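Local atomic coordinates of putative fumarylpyruvate hydrolase (Burkholderia cenocepacia, PDB entry 4MAQ), a protein that belongs to the fumarylacetoacetate hydrolase (FAH) family, whose members are built around a curled, mainly beta-stranded fold, and is assembled from two copies of the chain. Residues B[87-92]-B[163-168]; B[173-178]-B[207-212]; B[102-107]-B[189-194]; B[95-100]-B[107-112]; B[66-71]-B[143-148]. All coordinates share one frame; numbering follows the deposited sequence. Where two conformers were deposited one is given.

Contact 1: residues B[87-92]-B[163-168]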
# COMPACT_ATOMS: atom_id res chain seq x y z
N HIS B 87 -15.13 -10.23 -7.97
CA HIS B 87 -13.97 -11.10 -8.17
C HIS B 87 -13.30 -10.83 -9.51
O HIS B 87 -13.98 -10.58 -10.50
CB HIS B 87 -14.38 -12.59 -8.15
CG HIS B 87 -15.45 -12.95 -9.16
ND1 HIS B 87 -15.19 -13.11 -10.51
CD2 HIS B 87 -16.78 -13.17 -9.01
CE1 HIS B 87 -16.32 -13.44 -11.13
NE2 HIS B 87 -17.30 -13.45 -10.25
N GLU B 88 -11.98 -10.94 -9.52
CA GLU B 88 -11.19 -10.98 -10.75
C GLU B 88 -10.08 -12.00 -10.58
O GLU B 88 -9.12 -11.77 -9.82
CB GLU B 88 -10.58 -9.61 -11.06
CG GLU B 88 -11.59 -8.56 -11.46
CD GLU B 88 -10.99 -7.19 -11.44
OE1 GLU B 88 -9.94 -7.00 -12.08
OE2 GLU B 88 -11.54 -6.31 -10.76
N ILE B 89 -10.18 -13.12 -11.30
CA ILE B 89 -9.13 -14.16 -11.26
C ILE B 89 -7.86 -13.67 -11.99
O ILE B 89 -7.96 -13.10 -13.09
CB ILE B 89 -9.64 -15.47 -11.94
CG1 ILE B 89 -8.63 -16.62 -11.81
CG2 ILE B 89 -10.02 -15.29 -13.41
CD1 ILE B 89 -8.62 -17.17 -10.41
N GLU B 90 -6.68 -13.90 -11.41
CA GLU B 90 -5.41 -13.40 -12.00
C GLU B 90 -4.26 -14.35 -11.76
O GLU B 90 -4.17 -14.94 -10.69
CB GLU B 90 -5.07 -12.02 -11.44
CG GLU B 90 -6.26 -11.09 -11.52
CD GLU B 90 -5.98 -9.62 -11.53
OE1 GLU B 90 -4.83 -9.19 -11.69
OE2 GLU B 90 -6.99 -8.91 -11.43
N LEU B 91 -3.34 -14.41 -12.72
CA LEU B 91 -2.02 -14.99 -12.51
C LEU B 91 -1.18 -14.04 -11.64
O LEU B 91 -1.08 -12.86 -11.95
CB LEU B 91 -1.29 -15.27 -13.83
CG LEU B 91 0.12 -15.85 -13.68
CD1 LEU B 91 0.05 -17.30 -13.24
CD2 LEU B 91 0.87 -15.73 -15.00
N VAL B 92 -0.62 -14.56 -10.56
CA VAL B 92 0.22 -13.76 -9.66
C VAL B 92 1.69 -14.15 -9.87
O VAL B 92 2.05 -15.34 -9.89
CB VAL B 92 -0.18 -13.99 -8.20
CG1 VAL B 92 0.79 -13.28 -7.24
CG2 VAL B 92 -1.60 -13.47 -7.96
N GLY B 163 -2.51 -20.84 -21.62
CA GLY B 163 -3.28 -21.82 -20.86
C GLY B 163 -4.48 -21.21 -20.14
O GLY B 163 -4.58 -19.98 -19.96
N ARG B 164 -5.39 -22.10 -19.73
CA ARG B 164 -6.65 -21.70 -19.14
C ARG B 164 -6.48 -21.00 -17.78
O ARG B 164 -5.73 -21.47 -16.91
CB ARG B 164 -7.56 -22.92 -18.97
CG ARG B 164 -8.97 -22.60 -18.47
CD ARG B 164 -9.80 -23.86 -18.24
NE ARG B 164 -9.06 -24.86 -17.48
CZ ARG B 164 -9.59 -25.64 -16.53
NH1 ARG B 164 -10.87 -25.52 -16.20
NH2 ARG B 164 -8.82 -26.52 -15.90
N ILE B 165 -7.19 -19.87 -17.63
CA ILE B 165 -7.30 -19.14 -16.36
C ILE B 165 -8.80 -18.99 -16.14
O ILE B 165 -9.54 -18.54 -17.04
CB ILE B 165 -6.55 -17.78 -16.39
CG1 ILE B 165 -6.89 -16.94 -15.15
CG2 ILE B 165 -6.80 -16.98 -17.69
CD1 ILE B 165 -5.93 -15.80 -14.86
N TRP B 166 -9.29 -19.41 -14.97
CA TRP B 166 -10.74 -19.55 -14.81
C TRP B 166 -11.15 -19.33 -13.36
O TRP B 166 -10.35 -19.48 -12.42
CB TRP B 166 -11.18 -20.95 -15.31
CG TRP B 166 -10.60 -22.06 -14.47
CD1 TRP B 166 -9.35 -22.62 -14.58
CD2 TRP B 166 -11.24 -22.69 -13.35
NE1 TRP B 166 -9.18 -23.57 -13.58
CE2 TRP B 166 -10.33 -23.64 -12.83
CE3 TRP B 166 -12.51 -22.57 -12.75
CZ2 TRP B 166 -10.63 -24.45 -11.72
CZ3 TRP B 166 -12.81 -23.37 -11.64
CH2 TRP B 166 -11.87 -24.30 -11.14
N LEU B 167 -12.43 -19.02 -13.20
CA LEU B 167 -13.01 -18.89 -11.87
C LEU B 167 -14.48 -19.28 -11.96
O LEU B 167 -15.17 -18.93 -12.93
CB LEU B 167 -12.85 -17.44 -11.36
CG LEU B 167 -13.48 -17.09 -10.00
CD1 LEU B 167 -12.72 -15.94 -9.36
CD2 LEU B 167 -14.97 -16.73 -10.10
N ALA B 168 -14.94 -20.04 -10.97
CA ALA B 168 -16.36 -20.41 -10.83
C ALA B 168 -16.87 -20.03 -9.46
O ALA B 168 -16.10 -19.91 -8.49
CB ALA B 168 -16.51 -21.92 -11.06
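Leu167 sets its CD2 methyl over the face of the His87 imidazole, near the ring centre, 3.7 Å from the ring centroid and only 14° off the ring normal, a CH-pi contact. Its CD1 reaches the same ring, 3.9 Å from His87 ND1. The face of the histidine thus serves as an apolar surface, while its polar edge looks to another strand, where ND1 pairs with Gln175 OE1. Next along, Ile89 sits between Leu167 and Ile165: its CB meets Leu167 CB at 3.8 Å and its CG1 meets Ile165 CG1 at the same 3.8 Å, the branched chains sliding past each other in opposite directions. With CG1 of Ile89 turned anti to the backbone N (chi1 -175°), that arm also comes within 3.4 Å of Trp166 O. Ile165, extended through both torsions, carries CD1 to 3.6 Å from Leu91 N. Beta-branched and leucine side chains suit this buried place because they fill the space between two strands whose backbones stay apart, 6.9 Å at the axes and 148° between directions. The packing joins faces of two different sheets: strand 85-95 is flanked by strands 111-122 and 204-206, and strand 164-169 lies between strands 172-178 and 221-226.

Contact 2: residues B[173-178]-B[207-212]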
# COMPACT_ATOMS: atom_id res chain seq x y z
N THR B 173 -19.20 -21.52 -13.91
CA THR B 173 -18.07 -20.76 -14.43
C THR B 173 -18.47 -19.31 -14.67
O THR B 173 -19.48 -19.04 -15.34
CB THR B 173 -17.54 -21.38 -15.72
OG1 THR B 173 -17.14 -22.73 -15.46
CG2 THR B 173 -16.34 -20.59 -16.26
N ARG B 174 -17.69 -18.38 -14.13
CA ARG B 174 -17.94 -16.95 -14.30
C ARG B 174 -16.85 -16.29 -15.12
O ARG B 174 -17.12 -15.30 -15.81
CB ARG B 174 -18.05 -16.25 -12.93
CG ARG B 174 -19.08 -16.81 -11.94
CD ARG B 174 -20.51 -16.45 -12.31
NE ARG B 174 -21.51 -17.26 -11.57
CZ ARG B 174 -22.07 -16.92 -10.40
NH1 ARG B 174 -21.74 -15.79 -9.77
NH2 ARG B 174 -22.97 -17.74 -9.84
N GLN B 175 -15.62 -16.80 -15.05
CA GLN B 175 -14.53 -16.26 -15.88
C GLN B 175 -13.78 -17.41 -16.50
O GLN B 175 -13.53 -18.42 -15.84
CB GLN B 175 -13.54 -15.43 -15.04
CG GLN B 175 -14.18 -14.26 -14.30
CD GLN B 175 -13.13 -13.34 -13.71
OE1 GLN B 175 -12.83 -13.41 -12.51
NE2 GLN B 175 -12.53 -12.51 -14.55
N GLN B 176 -13.41 -17.27 -17.77
CA GLN B 176 -12.59 -18.28 -18.43
C GLN B 176 -11.90 -17.60 -19.59
O GLN B 176 -12.54 -17.11 -20.52
CB GLN B 176 -13.44 -19.46 -18.92
CG GLN B 176 -12.68 -20.65 -19.47
CD GLN B 176 -13.62 -21.80 -19.73
OE1 GLN B 176 -13.80 -22.65 -18.87
NE2 GLN B 176 -14.25 -21.80 -20.90
N GLY B 177 -10.58 -17.55 -19.52
CA GLY B 177 -9.80 -17.01 -20.58
C GLY B 177 -8.50 -17.76 -20.72
O GLY B 177 -8.36 -18.88 -20.22
N ASP B 178 -7.55 -17.16 -21.43
CA ASP B 178 -6.26 -17.80 -21.64
C ASP B 178 -5.17 -16.79 -21.36
O ASP B 178 -5.30 -15.62 -21.71
CB ASP B 178 -6.14 -18.35 -23.07
CG ASP B 178 -4.99 -19.32 -23.21
OD1 ASP B 178 -3.84 -18.86 -23.31
OD2 ASP B 178 -5.23 -20.55 -23.22
N THR B 207 -1.48 -9.83 -12.60
CA THR B 207 -1.22 -9.52 -14.02
C THR B 207 -2.46 -9.29 -14.88
O THR B 207 -2.35 -9.19 -16.11
CB THR B 207 -0.33 -10.62 -14.68
OG1 THR B 207 -0.96 -11.91 -14.58
CG2 THR B 207 1.03 -10.68 -14.02
N GLY B 208 -3.63 -9.19 -14.25
CA GLY B 208 -4.85 -8.85 -14.98
C GLY B 208 -5.81 -10.01 -15.02
O GLY B 208 -5.52 -11.11 -14.55
N THR B 209 -6.98 -9.77 -15.58
CA THR B 209 -8.08 -10.73 -15.49
C THR B 209 -8.82 -10.82 -16.82
O THR B 209 -8.97 -9.81 -17.50
CB THR B 209 -9.04 -10.31 -14.36
OG1 THR B 209 -9.89 -11.40 -13.99
CG2 THR B 209 -9.93 -9.12 -14.74
N PRO B 210 -9.28 -12.03 -17.19
CA PRO B 210 -10.11 -12.13 -18.39
C PRO B 210 -11.52 -11.60 -18.11
O PRO B 210 -11.80 -11.11 -17.02
CB PRO B 210 -10.15 -13.64 -18.65
CG PRO B 210 -9.99 -14.26 -17.31
CD PRO B 210 -9.05 -13.35 -16.56
N ALA B 211 -12.39 -11.65 -19.11
CA ALA B 211 -13.75 -11.16 -18.96
C ALA B 211 -14.52 -11.92 -17.86
O ALA B 211 -14.14 -13.02 -17.43
CB ALA B 211 -14.50 -11.27 -20.29
N GLY B 212 -15.59 -11.30 -17.41
CA GLY B 212 -16.52 -11.99 -16.53
C GLY B 212 -16.45 -11.58 -15.08
O GLY B 212 -17.03 -12.25 -14.20
O HOH W 1 -14.05 -14.94 -19.24
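A classic beta bulge in strand 172-178, where Arg174 and Gln175 both face Leu167, meets the loop 207-212 through the Gln175 amide. Its NE2 gives a hydrogen bond to Thr209 OG1 at 2.9 Å, with 153° at the hydrogen and the hydroxyl tilted 19° from the amide plane. Two weak bonds go to carbonyls of the loop, NE2 to Pro210 O at 2.9 Å, sharply bent, and NE2 to Ala211 O at 3.3 Å. The side chain gets there because it runs extended beyond CG, with CG anti to the carbonyl carbon (chi1 -58°). A glutamine suits the spot, for its other end, OE1, accepts from Ile89 N, so one amide links strand 172-178 of one sheet, strand 85-95 of another, and the loop leading from strand 204-206 to strand 214-216. Thr209 OG1 is in turn bonded to Ile89 O, which helps place it. Glycines allow the close backbone approach: Gly212 CA lies 3.4 Å from Arg174 O in a CA-H...O contact, and Gly177 CA rests 3.9 Å from Pro210 CB. One water accepts from Gln176 N and donates to Ala211 O at 2.6 Å.

Contact 3: residues B[102-107]-B[189-194]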
# COMPACT_ATOMS: atom_id res chain seq x y z
N ILE B 102 14.21 -2.46 -15.59
CA ILE B 102 14.50 -3.80 -16.05
C ILE B 102 14.06 -3.92 -17.52
O ILE B 102 12.93 -3.58 -17.86
CB ILE B 102 13.76 -4.86 -15.19
CG1 ILE B 102 14.17 -4.74 -13.72
CG2 ILE B 102 14.01 -6.27 -15.72
CD1 ILE B 102 13.27 -5.52 -12.78
N ASP B 103 14.96 -4.39 -18.38
CA ASP B 103 14.57 -4.62 -19.77
C ASP B 103 13.67 -5.86 -19.83
O ASP B 103 13.93 -6.85 -19.12
CB ASP B 103 15.82 -4.86 -20.64
CG ASP B 103 15.50 -4.91 -22.13
OD1 ASP B 103 15.14 -5.98 -22.64
OD2 ASP B 103 15.62 -3.86 -22.79
N PRO B 104 12.61 -5.82 -20.68
CA PRO B 104 11.76 -7.00 -20.82
C PRO B 104 12.54 -8.27 -21.10
O PRO B 104 12.17 -9.33 -20.59
CB PRO B 104 10.82 -6.63 -21.97
CG PRO B 104 10.70 -5.14 -21.85
CD PRO B 104 12.07 -4.67 -21.44
N ALA B 105 13.62 -8.18 -21.87
CA ALA B 105 14.41 -9.37 -22.18
C ALA B 105 15.05 -10.01 -20.94
O ALA B 105 15.40 -11.18 -20.96
CB ALA B 105 15.48 -9.05 -23.22
N ASP B 106 15.19 -9.24 -19.87
CA ASP B 106 15.81 -9.70 -18.61
C ASP B 106 14.79 -9.93 -17.51
O ASP B 106 15.14 -10.40 -16.42
CB ASP B 106 16.80 -8.64 -18.11
CG ASP B 106 17.93 -8.37 -19.10
OD1 ASP B 106 18.38 -9.34 -19.75
OD2 ASP B 106 18.37 -7.21 -19.23
N ALA B 107 13.54 -9.59 -17.77
CA ALA B 107 12.55 -9.53 -16.70
C ALA B 107 12.22 -10.88 -16.05
O ALA B 107 12.11 -10.98 -14.82
CB ALA B 107 11.29 -8.86 -17.18
N VAL B 189 5.13 -6.17 -18.17
CA VAL B 189 4.52 -5.69 -16.94
C VAL B 189 5.61 -5.45 -15.88
O VAL B 189 5.63 -4.39 -15.23
CB VAL B 189 3.45 -6.66 -16.43
CG1 VAL B 189 2.94 -6.20 -15.08
CG2 VAL B 189 2.29 -6.66 -17.42
N ILE B 190 6.53 -6.41 -15.73
CA ILE B 190 7.64 -6.28 -14.80
C ILE B 190 8.46 -5.03 -15.13
O ILE B 190 8.80 -4.24 -14.26
CB ILE B 190 8.53 -7.53 -14.82
CG1 ILE B 190 7.78 -8.71 -14.18
CG2 ILE B 190 9.89 -7.26 -14.18
CD1 ILE B 190 8.43 -10.04 -14.44
N ALA B 191 8.83 -4.88 -16.40
CA ALA B 191 9.59 -3.71 -16.84
C ALA B 191 8.90 -2.38 -16.47
O ALA B 191 9.53 -1.47 -15.92
CB ALA B 191 9.85 -3.79 -18.35
N TYR B 192 7.59 -2.29 -16.73
CA TYR B 192 6.83 -1.09 -16.43
C TYR B 192 6.83 -0.78 -14.92
O TYR B 192 7.07 0.38 -14.52
CB TYR B 192 5.39 -1.24 -16.92
CG TYR B 192 5.14 -0.72 -18.31
CD1 TYR B 192 5.16 0.64 -18.54
CD2 TYR B 192 4.87 -1.58 -19.37
CE1 TYR B 192 4.93 1.16 -19.80
CE2 TYR B 192 4.64 -1.07 -20.65
CZ TYR B 192 4.67 0.30 -20.86
OH TYR B 192 4.45 0.88 -22.09
N VAL B 193 6.61 -1.79 -14.08
CA VAL B 193 6.62 -1.51 -12.63
C VAL B 193 8.00 -0.99 -12.23
O VAL B 193 8.12 -0.01 -11.48
CB VAL B 193 6.25 -2.73 -11.76
CG1 VAL B 193 6.47 -2.43 -10.28
CG2 VAL B 193 4.80 -3.16 -12.01
N SER B 194 9.05 -1.61 -12.78
CA SER B 194 10.43 -1.25 -12.42
C SER B 194 10.87 0.14 -12.88
O SER B 194 11.93 0.60 -12.49
CB SER B 194 11.41 -2.29 -12.99
OG SER B 194 11.64 -2.07 -14.38
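Ile102 and Ser194 meet where the loop leading into the short, weakly bonded helix about 104-107, and that helix itself, pack on helix 186-196. Ile102 N donates to Ser194 OG at 2.9 Å in a nearly straight bond (165°), and the isoleucine also lays its CD1 against Ser194 CB at 3.7 Å. Beside them, Ala191 presents its methyl to the entry of the short helix: CB comes to 3.1 Å from Ile102 O and 3.8 Å from Pro104 CG. A side chain no bigger than alanine's suits so close an approach, with the two CA atoms of Ile102 and Ala191 only 5.0 Å apart. Ile190 supplies the bulk one position earlier, its CG2 touching Ala107 CB at 3.7 Å and, more loosely, Ile102 CD1; on the helix, Ile190, Ala191 and Ser194 line one side.

In the next shell, Asp103 is the N-cap of the short helix and accepts from Ala105 N through OD1, a capping bond that probably helps hold the first turn. Ile190 also packs on Ile205 of strand 204-206. Ser194 is itself positioned by its own helix: chi1 of 79° sets OG between the backbone N and the carbonyl carbon, where the hydroxyl donates to Ala191 O at 2.7 Å, one turn back.

Contact 4: residues B[95-100]-B[107-112]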
# COMPACT_ATOMS: atom_id res chain seq x y z
N ILE B 95 8.33 -12.05 -7.28
CA ILE B 95 9.66 -11.57 -7.68
C ILE B 95 10.74 -12.06 -6.72
O ILE B 95 10.56 -12.01 -5.49
CB ILE B 95 9.64 -10.02 -7.72
CG1 ILE B 95 8.58 -9.55 -8.73
CG2 ILE B 95 11.02 -9.41 -7.99
CD1 ILE B 95 8.82 -10.01 -10.18
N GLY B 96 11.87 -12.49 -7.26
CA GLY B 96 12.98 -12.97 -6.43
C GLY B 96 14.27 -12.17 -6.54
O GLY B 96 15.23 -12.47 -5.84
N LYS B 97 14.28 -11.10 -7.34
CA LYS B 97 15.51 -10.32 -7.54
C LYS B 97 15.17 -8.87 -7.75
O LYS B 97 14.33 -8.53 -8.60
CB LYS B 97 16.30 -10.86 -8.76
CG LYS B 97 17.61 -10.14 -9.06
CD LYS B 97 18.39 -10.89 -10.13
CE LYS B 97 17.67 -10.95 -11.47
NZ LYS B 97 18.57 -11.51 -12.52
N ASP B 98 15.85 -8.01 -7.00
CA ASP B 98 15.60 -6.58 -7.09
C ASP B 98 15.94 -6.03 -8.48
O ASP B 98 16.81 -6.56 -9.18
CB ASP B 98 16.51 -5.80 -6.14
CG ASP B 98 16.31 -6.14 -4.65
OD1 ASP B 98 15.36 -6.86 -4.24
OD2 ASP B 98 17.16 -5.66 -3.86
N GLY B 99 15.32 -4.93 -8.87
CA GLY B 99 15.79 -4.21 -10.04
C GLY B 99 15.03 -2.97 -10.35
O GLY B 99 13.85 -2.89 -10.08
N ARG B 100 15.70 -2.00 -10.95
CA ARG B 100 15.01 -0.86 -11.54
C ARG B 100 15.31 -0.79 -13.03
O ARG B 100 16.36 -1.27 -13.49
CB ARG B 100 15.30 0.47 -10.82
CG ARG B 100 16.70 1.00 -10.99
CD ARG B 100 16.80 2.40 -10.41
NE ARG B 100 16.43 2.48 -8.98
CZ ARG B 100 17.19 2.08 -7.96
NH1 ARG B 100 18.39 1.51 -8.18
NH2 ARG B 100 16.74 2.25 -6.73
N ALA B 107 13.54 -9.59 -17.77
CA ALA B 107 12.55 -9.53 -16.70
C ALA B 107 12.22 -10.88 -16.05
O ALA B 107 12.11 -10.98 -14.82
CB ALA B 107 11.29 -8.86 -17.18
N LEU B 108 12.11 -11.93 -16.86
CA LEU B 108 11.78 -13.23 -16.29
C LEU B 108 12.87 -13.75 -15.35
O LEU B 108 12.57 -14.52 -14.45
CB LEU B 108 11.42 -14.24 -17.39
CG LEU B 108 10.11 -13.92 -18.14
CD1 LEU B 108 9.89 -14.95 -19.24
CD2 LEU B 108 8.91 -13.84 -17.22
N SER B 109 14.11 -13.29 -15.51
CA SER B 109 15.17 -13.68 -14.57
C SER B 109 14.96 -13.13 -13.17
O SER B 109 15.61 -13.58 -12.23
CB SER B 109 16.55 -13.30 -15.06
OG SER B 109 16.81 -11.92 -14.84
N HIS B 110 14.07 -12.14 -13.05
CA HIS B 110 13.71 -11.58 -11.75
C HIS B 110 12.58 -12.33 -11.08
O HIS B 110 12.21 -11.99 -9.95
CB HIS B 110 13.32 -10.10 -11.89
CG HIS B 110 14.47 -9.20 -12.26
ND1 HIS B 110 15.12 -8.40 -11.34
CD2 HIS B 110 15.11 -9.00 -13.44
CE1 HIS B 110 16.09 -7.74 -11.94
NE2 HIS B 110 16.10 -8.08 -13.22
N VAL B 111 12.00 -13.32 -11.77
CA VAL B 111 10.81 -14.00 -11.23
C VAL B 111 11.21 -15.23 -10.40
O VAL B 111 11.91 -16.11 -10.90
CB VAL B 111 9.86 -14.43 -12.36
CG1 VAL B 111 8.72 -15.30 -11.85
CG2 VAL B 111 9.33 -13.20 -13.08
N TRP B 112 10.78 -15.27 -9.14
CA TRP B 112 10.96 -16.46 -8.30
C TRP B 112 9.93 -17.55 -8.65
O TRP B 112 10.27 -18.73 -8.69
CB TRP B 112 10.86 -16.08 -6.79
CG TRP B 112 11.09 -17.29 -5.97
CD1 TRP B 112 12.30 -17.82 -5.61
CD2 TRP B 112 10.09 -18.23 -5.55
NE1 TRP B 112 12.11 -18.99 -4.95
CE2 TRP B 112 10.78 -19.29 -4.91
CE3 TRP B 112 8.69 -18.27 -5.63
CZ2 TRP B 112 10.11 -20.39 -4.34
CZ3 TRP B 112 8.03 -19.38 -5.07
CH2 TRP B 112 8.75 -20.41 -4.43
O HOH W 2 18.78 -14.21 -11.53
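Lys97 and His110 carry most of this contact, in which the chain leaving strand 85-95 doubles back beside the start of strand 111-122. Among the hydrogen bonds, His110 ND1 donates to Lys97 O at 2.9 Å, nearly straight at 169° and in the plane of the ring, although it approaches from above the carbonyl plane. The carbonyl of His110 receives Gly96 N at 2.8 Å and, weakly, Lys97 N, so the histidine is held by both its backbone and its side chain. Lys97 NZ donates to Ser109 OG at 2.9 Å; that hydroxyl is also bonded to Asp106 O, and a water takes a further bond from NZ.

The contact with the ring is CH-pi: Lys97 CE stands 3.5 Å from the centroid of the His110 ring, just 5° off the normal. The lysine can do this because its chain, extended at first, bends at chi3 (63°); the two side chains cross at about a right angle, with CE over the ring centre and the ammonium carried on to the serine. A long aliphatic chain with a polar tip fits such an exposed place.

Apolar packing is slighter, with Ile95 CD1 4.3 Å from Val111 CG2. Ile95 and Val111 form an antiparallel non-hydrogen-bonded pair where the end of strand 85-95 pairs with the start of strand 111-122; helix 186-196 packs on Val111, and Trp112 rests on Val13 of the second subunit.

Contact 5: residues B[66-71]-B[143-148]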
# COMPACT_ATOMS: atom_id res chain seq x y z
N ALA B 66 0.69 -5.44 1.66
CA ALA B 66 1.28 -6.78 1.75
C ALA B 66 0.41 -7.72 2.58
O ALA B 66 0.24 -8.88 2.23
CB ALA B 66 2.68 -6.70 2.32
N ASP B 67 -0.19 -7.20 3.66
CA ASP B 67 -0.97 -8.06 4.54
C ASP B 67 -2.42 -8.25 4.10
O ASP B 67 -3.17 -8.92 4.80
CB ASP B 67 -0.86 -7.63 6.00
CG ASP B 67 -1.59 -6.34 6.28
OD1 ASP B 67 -1.40 -5.37 5.52
OD2 ASP B 67 -2.35 -6.30 7.26
N ALA B 68 -2.80 -7.72 2.93
CA ALA B 68 -4.07 -8.07 2.30
C ALA B 68 -3.98 -9.40 1.57
O ALA B 68 -5.00 -9.92 1.11
CB ALA B 68 -4.48 -6.99 1.32
N ILE B 69 -2.76 -9.92 1.42
CA ILE B 69 -2.55 -11.22 0.77
C ILE B 69 -2.82 -12.29 1.81
O ILE B 69 -2.11 -12.38 2.84
CB ILE B 69 -1.11 -11.34 0.21
CG1 ILE B 69 -0.82 -10.17 -0.76
CG2 ILE B 69 -0.90 -12.70 -0.41
CD1 ILE B 69 -1.81 -10.01 -1.91
N VAL B 70 -3.86 -13.07 1.56
CA VAL B 70 -4.33 -14.10 2.48
C VAL B 70 -4.48 -15.41 1.71
O VAL B 70 -4.45 -15.41 0.47
CB VAL B 70 -5.70 -13.69 3.09
CG1 VAL B 70 -5.57 -12.39 3.88
CG2 VAL B 70 -6.82 -13.62 2.04
N PRO B 71 -4.63 -16.53 2.42
CA PRO B 71 -4.78 -17.79 1.70
C PRO B 71 -6.07 -17.87 0.90
O PRO B 71 -7.15 -17.46 1.37
CB PRO B 71 -4.79 -18.85 2.82
CG PRO B 71 -4.08 -18.17 3.96
CD PRO B 71 -4.52 -16.73 3.88
N ASP B 143 -9.09 -5.30 3.79
CA ASP B 143 -8.63 -6.54 4.41
C ASP B 143 -8.98 -7.76 3.58
O ASP B 143 -10.10 -7.85 3.06
CB ASP B 143 -9.24 -6.71 5.81
CG ASP B 143 -8.78 -5.65 6.78
OD1 ASP B 143 -7.71 -5.04 6.56
OD2 ASP B 143 -9.49 -5.43 7.78
N ALA B 144 -8.04 -8.69 3.47
CA ALA B 144 -8.29 -9.95 2.74
C ALA B 144 -8.75 -9.68 1.31
O ALA B 144 -9.52 -10.47 0.73
CB ALA B 144 -9.28 -10.87 3.49
N SER B 145 -8.22 -8.62 0.71
CA SER B 145 -8.59 -8.25 -0.66
C SER B 145 -7.76 -8.95 -1.74
O SER B 145 -8.02 -8.75 -2.91
CB SER B 145 -8.52 -6.73 -0.82
OG SER B 145 -7.19 -6.25 -0.61
N GLY B 146 -6.78 -9.76 -1.34
CA GLY B 146 -5.98 -10.48 -2.32
C GLY B 146 -5.68 -11.92 -1.92
O GLY B 146 -4.52 -12.27 -1.65
N PRO B 147 -6.74 -12.77 -1.92
CA PRO B 147 -6.45 -14.18 -1.69
C PRO B 147 -5.52 -14.75 -2.78
O PRO B 147 -5.73 -14.47 -3.97
CB PRO B 147 -7.83 -14.88 -1.75
CG PRO B 147 -8.84 -13.80 -1.85
CD PRO B 147 -8.18 -12.50 -2.11
N VAL B 148 -4.51 -15.51 -2.38
CA VAL B 148 -3.53 -16.11 -3.30
C VAL B 148 -3.31 -17.57 -2.88
O VAL B 148 -3.28 -17.88 -1.68
CB VAL B 148 -2.18 -15.32 -3.31
CG1 VAL B 148 -1.16 -15.93 -4.26
CG2 VAL B 148 -2.39 -13.84 -3.67
O HOH W 3 -5.86 -8.36 5.32
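Strand 69-71 runs beside the start of strand 146-153 in the mixed sheet, the two short segments pointing in roughly parallel directions, their axes 45° apart, as a loosely bonded pair. Val148 N donates to Val70 O at 2.9 Å, almost in line with the C=O bond, and Gly146 N reaches Ala68 O at 3.0 Å from above the carbonyl plane; the bond from Val70 N to Gly146 O is weak. CA-H...O contacts fill in, with Ile69 CA 3.3 Å from Gly146 O and Pro147 CA 3.2 Å from Val70 O. Glycine suits position 146, since a CB there would run into Ile69 CD1.

In one of the two conformers of Val148, Ile69 and Val148 pack through their CG2 methyls, the side chains meeting at a slant; Ile69 also leans on Phe206 of strand 204-206. Val70 spreads its two methyls over Ala144 and Pro147: with CG1 anti to the carbonyl carbon (chi1 -61°), CG1 meets Ala144 CA, and CG2 lies between Ala144 CB and Pro147 CB, 4.1 Å from the latter. Small Ala144 lets the chain turn close beneath the valine.

At the other end, both acids point to the second subunit, Asp67 making salt bridges to its Arg34 and Arg35 and Asp143 one to its Arg35. One water bridges the backbones, donating to Asp67 O and accepting from Ala144 N at 2.9 Å.

Overall arrangement
Contacts 1 and 2 adjoin, their centres 5 Å apart. Strands 164-169 and 172-178 are neighbours in one sheet, and Thr207 OG1 of contact 2 probably bonds to Leu91 O of contact 1, at 2.8 Å. Contacts 3 and 4 form a second cluster, centres 8 Å apart, sharing Ala107 and touching where Ile190 CD1 meets Val111 CG2 at 3.6 Å. Strand 85-95 ties the clusters together, passing from contact 1 into contact 4; the centres of contacts 1 and 4 lie about 23 Å apart. Contact 5, about 16 Å from contact 1 between centres, reaches the same mixed sheet; contacts 4 and 5 both touch the second subunit.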